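Local coordinates for phosphonopyruvate hydrolase (Variovorax sp., PDB 2HJP), which hydrolyses the carbon-phosphorus bond of phosphonopyruvate to give pyruvate and phosphate, using a divalent metal ion such as magnesium, cobalt or manganese, at residues 62-67 with 96-101; 82-87 with 112-117; 105-110 with 148-153; 132-137 with 173-178. One frame throughout, in Å; residues are numbered along the deposited sequence.

Contact 1: 62-67 with 96-101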
# COMPACT_ATOMS: atom_id res chain seq x y z
N THR A 62 -0.21 -6.23 3.66
CA THR A 62 0.92 -6.72 2.92
C THR A 62 0.55 -8.11 2.38
O THR A 62 0.79 -8.41 1.20
CB THR A 62 2.16 -6.79 3.79
OG1 THR A 62 2.57 -5.44 4.11
CG2 THR A 62 3.30 -7.50 3.08
N HIS A 63 -0.10 -8.92 3.20
CA HIS A 63 -0.45 -10.23 2.75
C HIS A 63 -1.58 -10.22 1.67
O HIS A 63 -1.45 -10.85 0.57
CB HIS A 63 -0.82 -11.10 3.97
CG HIS A 63 -1.23 -12.50 3.60
ND1 HIS A 63 -2.54 -12.87 3.36
CD2 HIS A 63 -0.48 -13.61 3.39
CE1 HIS A 63 -2.58 -14.14 3.01
NE2 HIS A 63 -1.35 -14.63 3.01
N LEU A 64 -2.60 -9.42 1.91
CA LEU A 64 -3.73 -9.32 0.97
C LEU A 64 -3.21 -8.84 -0.37
O LEU A 64 -3.57 -9.41 -1.41
CB LEU A 64 -4.81 -8.34 1.53
CG LEU A 64 -5.89 -7.99 0.49
CD1 LEU A 64 -6.68 -9.28 0.14
CD2 LEU A 64 -6.88 -6.94 1.08
N GLU A 65 -2.34 -7.81 -0.39
CA GLU A 65 -1.82 -7.35 -1.70
C GLU A 65 -0.92 -8.40 -2.39
O GLU A 65 -0.93 -8.50 -3.60
CB GLU A 65 -1.09 -6.00 -1.53
CG GLU A 65 -2.10 -4.93 -1.12
CD GLU A 65 -3.39 -4.90 -2.07
OE1 GLU A 65 -3.31 -4.92 -3.33
OE2 GLU A 65 -4.50 -4.80 -1.56
N MET A 66 -0.16 -9.17 -1.61
CA MET A 66 0.65 -10.23 -2.18
C MET A 66 -0.31 -11.26 -2.79
O MET A 66 0.04 -11.85 -3.79
CB MET A 66 1.54 -10.91 -1.10
CG MET A 66 2.44 -12.04 -1.70
SD MET A 66 3.29 -11.52 -3.24
CE MET A 66 4.59 -10.48 -2.46
N MET A 67 -1.46 -11.53 -2.17
CA MET A 67 -2.37 -12.54 -2.74
C MET A 67 -2.88 -12.03 -4.07
O MET A 67 -2.99 -12.79 -5.03
CB MET A 67 -3.57 -12.88 -1.82
CG MET A 67 -3.17 -13.51 -0.45
SD MET A 67 -2.10 -14.99 -0.61
CE MET A 67 -0.48 -14.36 -0.23
N VAL A 96 -12.98 -11.49 4.47
CA VAL A 96 -13.17 -12.53 3.44
C VAL A 96 -13.50 -12.03 2.02
O VAL A 96 -12.84 -12.43 1.05
CB VAL A 96 -14.19 -13.62 4.00
CG1 VAL A 96 -14.69 -14.54 2.85
CG2 VAL A 96 -13.39 -14.48 5.08
N PRO A 97 -14.42 -11.09 1.90
CA PRO A 97 -14.76 -10.57 0.58
C PRO A 97 -13.50 -9.88 -0.05
O PRO A 97 -13.37 -9.85 -1.26
CB PRO A 97 -15.92 -9.56 0.86
CG PRO A 97 -16.49 -10.03 2.17
CD PRO A 97 -15.29 -10.55 2.95
N GLN A 98 -12.61 -9.33 0.76
CA GLN A 98 -11.39 -8.74 0.18
C GLN A 98 -10.45 -9.78 -0.41
O GLN A 98 -9.94 -9.57 -1.50
CB GLN A 98 -10.63 -7.91 1.19
CG GLN A 98 -11.38 -6.65 1.54
CD GLN A 98 -10.70 -5.91 2.66
OE1 GLN A 98 -11.07 -6.02 3.86
NE2 GLN A 98 -9.68 -5.18 2.31
N TYR A 99 -10.29 -10.90 0.28
CA TYR A 99 -9.45 -12.01 -0.23
C TYR A 99 -10.10 -12.61 -1.49
O TYR A 99 -9.44 -12.84 -2.50
CB TYR A 99 -9.24 -13.04 0.85
CG TYR A 99 -8.07 -12.70 1.69
CD1 TYR A 99 -6.77 -13.08 1.30
CD2 TYR A 99 -8.22 -11.88 2.84
CE1 TYR A 99 -5.63 -12.64 2.04
CE2 TYR A 99 -7.07 -11.45 3.59
CZ TYR A 99 -5.78 -11.83 3.19
OH TYR A 99 -4.70 -11.52 4.03
N GLU A 100 -11.43 -12.79 -1.46
CA GLU A 100 -12.15 -13.29 -2.65
C GLU A 100 -11.97 -12.32 -3.82
O GLU A 100 -11.57 -12.72 -4.93
CB GLU A 100 -13.65 -13.44 -2.36
CG GLU A 100 -14.41 -14.10 -3.53
CD GLU A 100 -15.86 -14.42 -3.17
OE1 GLU A 100 -16.33 -13.93 -2.12
OE2 GLU A 100 -16.54 -15.13 -3.92
N ALA A 101 -12.19 -11.04 -3.57
CA ALA A 101 -12.02 -10.05 -4.62
C ALA A 101 -10.57 -10.00 -5.10
O ALA A 101 -10.35 -9.69 -6.29
CB ALA A 101 -12.47 -8.66 -4.14
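One face of the Y99 ring carries the CD1 methyl of L64, and its edge meets H63 and M67. The methyl sits 3.8 Å from the ring centroid and only 3° off the normal, so the CH-pi contact is almost exactly central. At the edge, M67 CG reaches Y99 CE1 at 3.6 Å. The imidazole of H63 comes rim to rim, its plane turned 40° from that of the phenol and neither ring over the other. Here ND1 lies 2.6 Å from Y99 OH in a short, nearly straight hydrogen bond (162°). H63 presents this nitrogen because CG stands anti to the backbone N, which swings the ring out beside the tyrosine. The other imidazole nitrogen, NE2, is hydrogen-bonded to the backbone O of G41, a substrate-binding residue. With both nitrogens engaged, rotation of the ring is restricted. On the outer side, L64 CD2 packs against Q98 CB at 3.9 Å.

The helix segments run 9.7 Å apart at closest approach, with their directions nearly parallel. Underneath, M67 and Y99 both touch strand 78-81. Such near-parallel packing of successive helices on the strand between them is characteristic of the outer layer of a TIM barrel, and here H63 extends it to the edge of the substrate site.

Contact 2: 82-87 with 112-117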
# COMPACT_ATOMS: atom_id res chain seq x y z
N ILE A 82 -5.23 -16.89 6.13
CA ILE A 82 -5.66 -15.65 6.81
C ILE A 82 -5.50 -15.74 8.32
O ILE A 82 -6.22 -15.09 9.10
CB ILE A 82 -7.11 -15.22 6.39
CG1 ILE A 82 -8.12 -16.30 6.77
CG2 ILE A 82 -7.13 -15.00 4.87
CD1 ILE A 82 -9.58 -15.85 6.72
N ASP A 83 -4.54 -16.57 8.73
CA ASP A 83 -4.21 -16.74 10.14
C ASP A 83 -5.46 -16.98 10.98
O ASP A 83 -6.14 -17.98 10.73
CB ASP A 83 -3.44 -15.52 10.66
CG ASP A 83 -1.96 -15.45 10.12
OD1 ASP A 83 -1.20 -14.59 10.68
OD2 ASP A 83 -1.53 -16.18 9.16
N THR A 84 -5.75 -16.09 11.96
CA THR A 84 -6.95 -16.29 12.74
C THR A 84 -8.09 -15.40 12.29
O THR A 84 -9.01 -15.14 13.06
CB THR A 84 -6.74 -16.03 14.27
OG1 THR A 84 -6.33 -14.68 14.48
CG2 THR A 84 -5.75 -16.95 14.82
N GLY A 85 -8.04 -14.91 11.06
CA GLY A 85 -9.09 -14.04 10.55
C GLY A 85 -8.87 -12.58 10.85
O GLY A 85 -9.76 -11.74 10.61
N PHE A 86 -7.69 -12.27 11.38
CA PHE A 86 -7.36 -10.89 11.76
C PHE A 86 -8.35 -10.25 12.72
O PHE A 86 -8.56 -9.06 12.66
CB PHE A 86 -7.26 -9.99 10.53
CG PHE A 86 -6.29 -10.50 9.52
CD1 PHE A 86 -4.92 -10.51 9.83
CD2 PHE A 86 -6.73 -11.11 8.35
CE1 PHE A 86 -4.01 -11.14 8.99
CE2 PHE A 86 -5.84 -11.73 7.50
CZ PHE A 86 -4.45 -11.75 7.81
N GLY A 87 -8.95 -11.02 13.62
CA GLY A 87 -9.89 -10.42 14.54
C GLY A 87 -11.01 -11.39 14.84
O GLY A 87 -10.81 -12.60 14.73
N LYS A 112 -6.78 -20.72 16.78
CA LYS A 112 -5.93 -20.24 17.86
C LYS A 112 -6.58 -18.92 18.37
O LYS A 112 -7.29 -18.23 17.61
CB LYS A 112 -4.52 -19.93 17.35
CG LYS A 112 -3.83 -21.14 16.76
CD LYS A 112 -2.27 -21.13 16.85
CE LYS A 112 -1.61 -19.97 16.17
NZ LYS A 112 -0.13 -20.01 16.42
N THR A 113 -6.36 -18.58 19.62
CA THR A 113 -6.90 -17.34 20.14
C THR A 113 -5.97 -16.31 19.57
O THR A 113 -4.84 -16.64 19.15
CB THR A 113 -6.79 -17.24 21.67
OG1 THR A 113 -5.40 -17.23 22.02
CG2 THR A 113 -7.44 -18.44 22.32
N PHE A 114 -6.39 -15.06 19.56
CA PHE A 114 -5.55 -14.02 19.03
C PHE A 114 -5.96 -12.73 19.69
O PHE A 114 -7.12 -12.44 19.74
CB PHE A 114 -5.74 -13.86 17.53
CG PHE A 114 -5.25 -12.55 17.03
CD1 PHE A 114 -3.88 -12.32 16.91
CD2 PHE A 114 -6.15 -11.47 16.86
CE1 PHE A 114 -3.38 -11.05 16.64
CE2 PHE A 114 -5.69 -10.19 16.59
CZ PHE A 114 -4.30 -9.96 16.48
N PRO A 115 -5.01 -11.95 20.17
CA PRO A 115 -3.57 -12.22 20.13
C PRO A 115 -3.18 -13.21 21.19
O PRO A 115 -3.96 -13.50 22.10
CB PRO A 115 -2.95 -10.86 20.41
CG PRO A 115 -4.03 -10.15 21.28
CD PRO A 115 -5.30 -10.56 20.59
N LYS A 116 -1.95 -13.72 21.08
CA LYS A 116 -1.42 -14.65 22.06
C LYS A 116 -1.43 -14.06 23.48
O LYS A 116 -1.15 -12.86 23.72
CB LYS A 116 0.01 -15.07 21.66
CG LYS A 116 0.81 -15.76 22.79
CD LYS A 116 1.72 -16.91 22.32
CE LYS A 116 3.19 -16.54 22.18
NZ LYS A 116 4.12 -17.76 22.13
N ASP A 117 -1.77 -14.92 24.43
CA ASP A 117 -1.84 -14.52 25.84
C ASP A 117 -0.55 -14.79 26.60
O ASP A 117 0.23 -15.68 26.24
CB ASP A 117 -2.99 -15.23 26.54
CG ASP A 117 -4.32 -14.54 26.30
OD1 ASP A 117 -5.21 -15.15 25.65
OD2 ASP A 117 -4.46 -13.38 26.78
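At the C-terminal mouth of the barrel, where TIM-barrel enzymes carry their active sites, two loops meet through T84 and F114. T84 OG1 stands 3.2 Å from F114 CB and 3.5 Å from F114 CG, at the root of the ring and oblique to its plane. The methyl of the same threonine turns to K112: T84 CG2 lies 3.4 Å from the carbonyl O of K112 and 4.1 Å from K112 CB. The two branches thus divide the partners between them, and the side chains of T84 and F114 cross at about a right angle. A chi1 of 60° sets OG1 between the backbone N and the carbonyl carbon, leaving CG2 beside the N. No hydrogen bond spans the two segments, so the junction rests on van der Waals contact.

The loop 82-87 follows strand 78-81 and begins with a type II' beta turn from I82 to G85, closed by G85 N to I82 O at 2.7 Å. Just before it is D81, a magnesium ligand, whose OD1 accepts a hydrogen bond from D83 N. Farther on, T84 O and G87 O both bind the ammonium group of K137.

The other loop follows strand 106-110. The peptide before P115 is cis, and P115 CD lies 3.9 Å above the plane of the F114 ring, over its centre. The K112 side chain comes to about 7 Å from the bound phosphonopyruvate, nearest atoms. Farther along this loop, K116 O accepts a hydrogen bond from N88 of a neighbouring subunit.

Contact 3: 105-110 with 148-153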
# COMPACT_ATOMS: atom_id res chain seq x y z
N SER A 105 -8.92 -18.47 -4.17
CA SER A 105 -10.02 -19.42 -4.37
C SER A 105 -10.45 -20.08 -3.02
O SER A 105 -11.53 -20.71 -2.94
CB SER A 105 -9.64 -20.48 -5.40
OG SER A 105 -9.69 -19.96 -6.74
N ALA A 106 -9.64 -19.85 -1.97
CA ALA A 106 -9.90 -20.39 -0.63
C ALA A 106 -9.13 -19.59 0.39
O ALA A 106 -8.16 -18.88 0.03
CB ALA A 106 -9.39 -21.84 -0.55
N ILE A 107 -9.57 -19.71 1.65
CA ILE A 107 -8.87 -19.12 2.76
C ILE A 107 -8.83 -20.26 3.77
O ILE A 107 -9.65 -21.18 3.74
CB ILE A 107 -9.56 -17.89 3.38
CG1 ILE A 107 -11.07 -18.10 3.66
CG2 ILE A 107 -9.38 -16.75 2.40
CD1 ILE A 107 -11.37 -18.95 4.88
N VAL A 108 -7.79 -20.24 4.59
CA VAL A 108 -7.54 -21.18 5.69
C VAL A 108 -7.49 -20.24 6.92
O VAL A 108 -6.70 -19.29 6.97
CB VAL A 108 -6.20 -21.93 5.56
CG1 VAL A 108 -5.89 -22.79 6.90
CG2 VAL A 108 -6.27 -22.84 4.37
N MET A 109 -8.32 -20.54 7.92
CA MET A 109 -8.42 -19.77 9.15
C MET A 109 -8.32 -20.79 10.32
O MET A 109 -9.00 -21.81 10.30
CB MET A 109 -9.77 -19.02 9.20
CG MET A 109 -9.89 -18.14 10.38
SD MET A 109 -11.35 -17.10 10.38
CE MET A 109 -12.66 -18.27 10.00
N GLU A 110 -7.44 -20.53 11.28
CA GLU A 110 -7.22 -21.46 12.43
C GLU A 110 -7.91 -21.02 13.70
O GLU A 110 -8.24 -19.82 13.88
CB GLU A 110 -5.70 -21.57 12.69
CG GLU A 110 -5.10 -20.20 13.08
CD GLU A 110 -3.67 -20.01 12.53
OE1 GLU A 110 -2.87 -19.37 13.22
OE2 GLU A 110 -3.36 -20.52 11.43
N ARG A 148 -20.38 -19.14 -4.29
CA ARG A 148 -20.44 -20.31 -3.44
C ARG A 148 -19.28 -21.30 -3.64
O ARG A 148 -19.02 -22.11 -2.75
CB ARG A 148 -21.82 -21.06 -3.57
N ASP A 149 -18.61 -21.25 -4.80
CA ASP A 149 -17.50 -22.16 -5.06
C ASP A 149 -16.24 -21.83 -4.27
O ASP A 149 -15.40 -22.68 -4.13
CB ASP A 149 -17.11 -22.19 -6.53
CG ASP A 149 -18.22 -22.77 -7.41
OD1 ASP A 149 -18.95 -23.62 -6.91
OD2 ASP A 149 -18.32 -22.35 -8.60
N PHE A 150 -16.11 -20.60 -3.79
CA PHE A 150 -14.95 -20.16 -2.99
C PHE A 150 -14.96 -21.07 -1.76
O PHE A 150 -15.99 -21.27 -1.17
CB PHE A 150 -15.18 -18.73 -2.54
CG PHE A 150 -14.12 -18.19 -1.61
CD1 PHE A 150 -12.97 -17.54 -2.13
CD2 PHE A 150 -14.32 -18.20 -0.22
CE1 PHE A 150 -12.04 -16.90 -1.26
CE2 PHE A 150 -13.40 -17.56 0.63
CZ PHE A 150 -12.26 -16.91 0.10
N VAL A 151 -13.79 -21.54 -1.34
CA VAL A 151 -13.65 -22.52 -0.29
C VAL A 151 -13.19 -22.03 1.06
O VAL A 151 -12.17 -21.36 1.14
CB VAL A 151 -12.64 -23.62 -0.81
CG1 VAL A 151 -12.30 -24.61 0.25
CG2 VAL A 151 -13.24 -24.26 -2.05
N VAL A 152 -13.91 -22.41 2.11
CA VAL A 152 -13.51 -22.01 3.44
C VAL A 152 -12.99 -23.22 4.20
O VAL A 152 -13.72 -24.17 4.47
CB VAL A 152 -14.70 -21.40 4.16
CG1 VAL A 152 -14.35 -21.13 5.63
CG2 VAL A 152 -15.18 -20.17 3.38
N ILE A 153 -11.72 -23.15 4.57
CA ILE A 153 -11.01 -24.22 5.25
C ILE A 153 -10.74 -23.84 6.67
O ILE A 153 -10.14 -22.80 6.95
CB ILE A 153 -9.64 -24.51 4.52
CG1 ILE A 153 -9.92 -24.84 3.04
CG2 ILE A 153 -8.87 -25.73 5.17
CD1 ILE A 153 -8.69 -24.79 2.13
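I107 and V152 lie side by side and point the same way, with I107 CD1 3.8 Å from V152 CG1. The neighbouring F150 crosses I107 at about a right angle: its CZ meets I107 CG2 at 3.7 Å. With CG of F150 anti to the backbone N, the ring folds back beneath the adjoining strand, and A106 CA stands over one face toward the rim. I107, V152 and F150 share the side turned to the helices, where F150 also touches V96 and E100.

On the opposite face of the sheet, A106, V108, V151 and I153 point inward. V108 CG2 fits against both I153 CB and I153 CD1 at 3.8 Å, while A106 CB faces V151 CB at 3.7 Å.

Four backbone bonds fix this register: V151 N to S105 O, I107 N to V151 O, I153 N to I107 O, and M109 N to I153 O. Their N-H...O angles are 152° to 168°. The strand directions differ by 16°. V108 neighbours the substrate-binding residues W40 and R155, so the inner face leads to the pocket. Parallel pairing, with residues alternating between barrel interior and helix layer, is the hallmark of adjacent strands in a TIM barrel.

Contact 4: 132-137 with 173-178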
# COMPACT_ATOMS: atom_id res chain seq x y z
N GLU A 132 -17.82 -22.61 19.95
CA GLU A 132 -18.92 -21.83 19.40
C GLU A 132 -18.41 -20.52 18.81
O GLU A 132 -18.94 -20.04 17.81
CB GLU A 132 -19.99 -21.47 20.48
CG GLU A 132 -20.18 -22.48 21.54
CD GLU A 132 -19.11 -22.33 22.62
OE1 GLU A 132 -18.37 -23.31 22.84
OE2 GLU A 132 -19.01 -21.21 23.23
N GLU A 133 -17.39 -19.93 19.44
CA GLU A 133 -16.88 -18.67 18.87
C GLU A 133 -16.29 -18.98 17.48
O GLU A 133 -16.55 -18.24 16.53
CB GLU A 133 -15.79 -17.99 19.72
CG GLU A 133 -15.21 -16.78 18.92
CD GLU A 133 -14.09 -15.94 19.64
OE1 GLU A 133 -13.64 -16.32 20.75
OE2 GLU A 133 -13.68 -14.88 19.06
N PHE A 134 -15.53 -20.09 17.35
CA PHE A 134 -14.97 -20.34 16.01
C PHE A 134 -16.05 -20.70 14.99
O PHE A 134 -15.95 -20.35 13.79
CB PHE A 134 -13.90 -21.41 16.01
CG PHE A 134 -12.98 -21.31 14.81
CD1 PHE A 134 -12.08 -20.20 14.67
CD2 PHE A 134 -12.98 -22.31 13.83
CE1 PHE A 134 -11.21 -20.10 13.57
CE2 PHE A 134 -12.11 -22.23 12.72
CZ PHE A 134 -11.21 -21.13 12.58
N GLN A 135 -17.07 -21.41 15.45
CA GLN A 135 -18.19 -21.73 14.59
C GLN A 135 -18.75 -20.45 14.07
O GLN A 135 -19.08 -20.39 12.89
CB GLN A 135 -19.27 -22.51 15.34
CG GLN A 135 -18.92 -24.01 15.57
CD GLN A 135 -20.12 -24.75 16.17
OE1 GLN A 135 -20.66 -25.73 15.60
NE2 GLN A 135 -20.55 -24.27 17.32
N GLY A 136 -18.85 -19.41 14.93
CA GLY A 136 -19.34 -18.11 14.45
C GLY A 136 -18.44 -17.50 13.35
O GLY A 136 -18.89 -16.89 12.36
N LYS A 137 -17.13 -17.62 13.55
CA LYS A 137 -16.17 -17.10 12.56
C LYS A 137 -16.25 -17.80 11.19
O LYS A 137 -16.20 -17.18 10.13
CB LYS A 137 -14.78 -17.20 13.18
CG LYS A 137 -14.61 -16.16 14.32
CD LYS A 137 -13.34 -16.39 15.11
CE LYS A 137 -12.13 -15.93 14.31
NZ LYS A 137 -10.89 -15.71 15.18
N GLN A 173 -15.60 -31.39 13.59
CA GLN A 173 -17.02 -31.65 13.30
C GLN A 173 -17.87 -30.40 13.53
O GLN A 173 -18.79 -30.13 12.81
CB GLN A 173 -17.53 -32.81 14.19
CG GLN A 173 -17.11 -34.23 13.78
CD GLN A 173 -17.62 -35.23 14.84
OE1 GLN A 173 -17.24 -35.16 16.02
NE2 GLN A 173 -18.51 -36.12 14.44
N ALA A 174 -17.53 -29.64 14.55
CA ALA A 174 -18.29 -28.43 14.83
C ALA A 174 -18.10 -27.43 13.71
O ALA A 174 -19.04 -26.71 13.33
CB ALA A 174 -17.81 -27.80 16.16
N TYR A 175 -16.86 -27.35 13.20
CA TYR A 175 -16.54 -26.40 12.13
C TYR A 175 -17.20 -26.80 10.82
O TYR A 175 -17.65 -25.98 10.05
CB TYR A 175 -15.01 -26.31 11.96
CG TYR A 175 -14.28 -25.90 13.23
CD1 TYR A 175 -12.91 -26.12 13.36
CD2 TYR A 175 -14.96 -25.35 14.32
CE1 TYR A 175 -12.23 -25.82 14.54
CE2 TYR A 175 -14.29 -25.04 15.50
CZ TYR A 175 -12.92 -25.28 15.61
OH TYR A 175 -12.20 -24.96 16.76
N GLU A 176 -17.21 -28.11 10.54
CA GLU A 176 -17.88 -28.57 9.32
C GLU A 176 -19.38 -28.26 9.46
O GLU A 176 -20.04 -27.87 8.54
CB GLU A 176 -17.70 -30.08 9.16
CG GLU A 176 -18.58 -30.69 8.10
CD GLU A 176 -18.28 -32.15 7.87
OE1 GLU A 176 -17.34 -32.72 8.45
OE2 GLU A 176 -18.98 -32.75 7.06
N GLU A 177 -19.91 -28.41 10.67
CA GLU A 177 -21.34 -28.12 10.91
C GLU A 177 -21.57 -26.62 10.72
O GLU A 177 -22.60 -26.25 10.27
CB GLU A 177 -21.67 -28.54 12.33
CG GLU A 177 -23.03 -28.17 12.91
CD GLU A 177 -23.07 -28.56 14.41
OE1 GLU A 177 -23.34 -27.69 15.30
OE2 GLU A 177 -22.78 -29.76 14.69
N ALA A 178 -20.57 -25.77 10.98
CA ALA A 178 -20.74 -24.31 10.80
C ALA A 178 -20.55 -23.92 9.33
O ALA A 178 -20.72 -22.77 8.97
CB ALA A 178 -19.72 -23.52 11.70
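The axes of helix segments 132-137 and 173-177 approach to 8.9 Å and cross at -35°, and between segments 132-137 and 173-178 the closest CA pair is Q135 and A178, at 5.2 Å. The aromatic contact is edge-to-face (T-shaped). The edge of F134 is directed at the face of Y175, with planes 59° apart and centroids separated by 4.7 Å. F134 CD2 lies over the centre of the tyrosine ring, 3.3 Å above its plane. This approach follows from F134 CG being anti to the backbone N (chi1 -158°), which carries the phenyl ring across the gap between the helices. The hydroxyl of Y175 is held by D111 OD2 and R171 NH1, two bonds that help fix the orientation of the ring receiving that edge.

Toward the outer side, small residues allow the backbones to come close: A178 CB rests 3.4 Å from Q135 O and 3.8 Å from Q135 CB. The extended side chain of Q135 passes over A174, with Q135 CG 3.5 Å from A174 O.

Below, F134 and Y175 both press on A154 of strand 151-156. Consecutive helices side by side over the strand between them are characteristic of the outer layer of a (beta/alpha)8 TIM barrel.

Contacts 1 and 3 are buried, whereas contacts 2 and 4 are partly exposed. Contact 3 is backbone pairing within the barrel wall; contacts 1 and 4 join consecutive helices outside it, and both set an aromatic ring at their centre. Contact 1 adds a side-chain hydrogen bond, which distinguishes it from the ring packing of contact 4. Contact 2 joins loops by van der Waals touch alone. The contacts interlock: Y99 of contact 1 packs on I82 and F86 of contact 2 and on I107 of contact 3; D83 O probably bonds E110 N; and M109 of contact 3 packs on F134 and K137 of contact 4, joining strand 106-110 to helix 131-144.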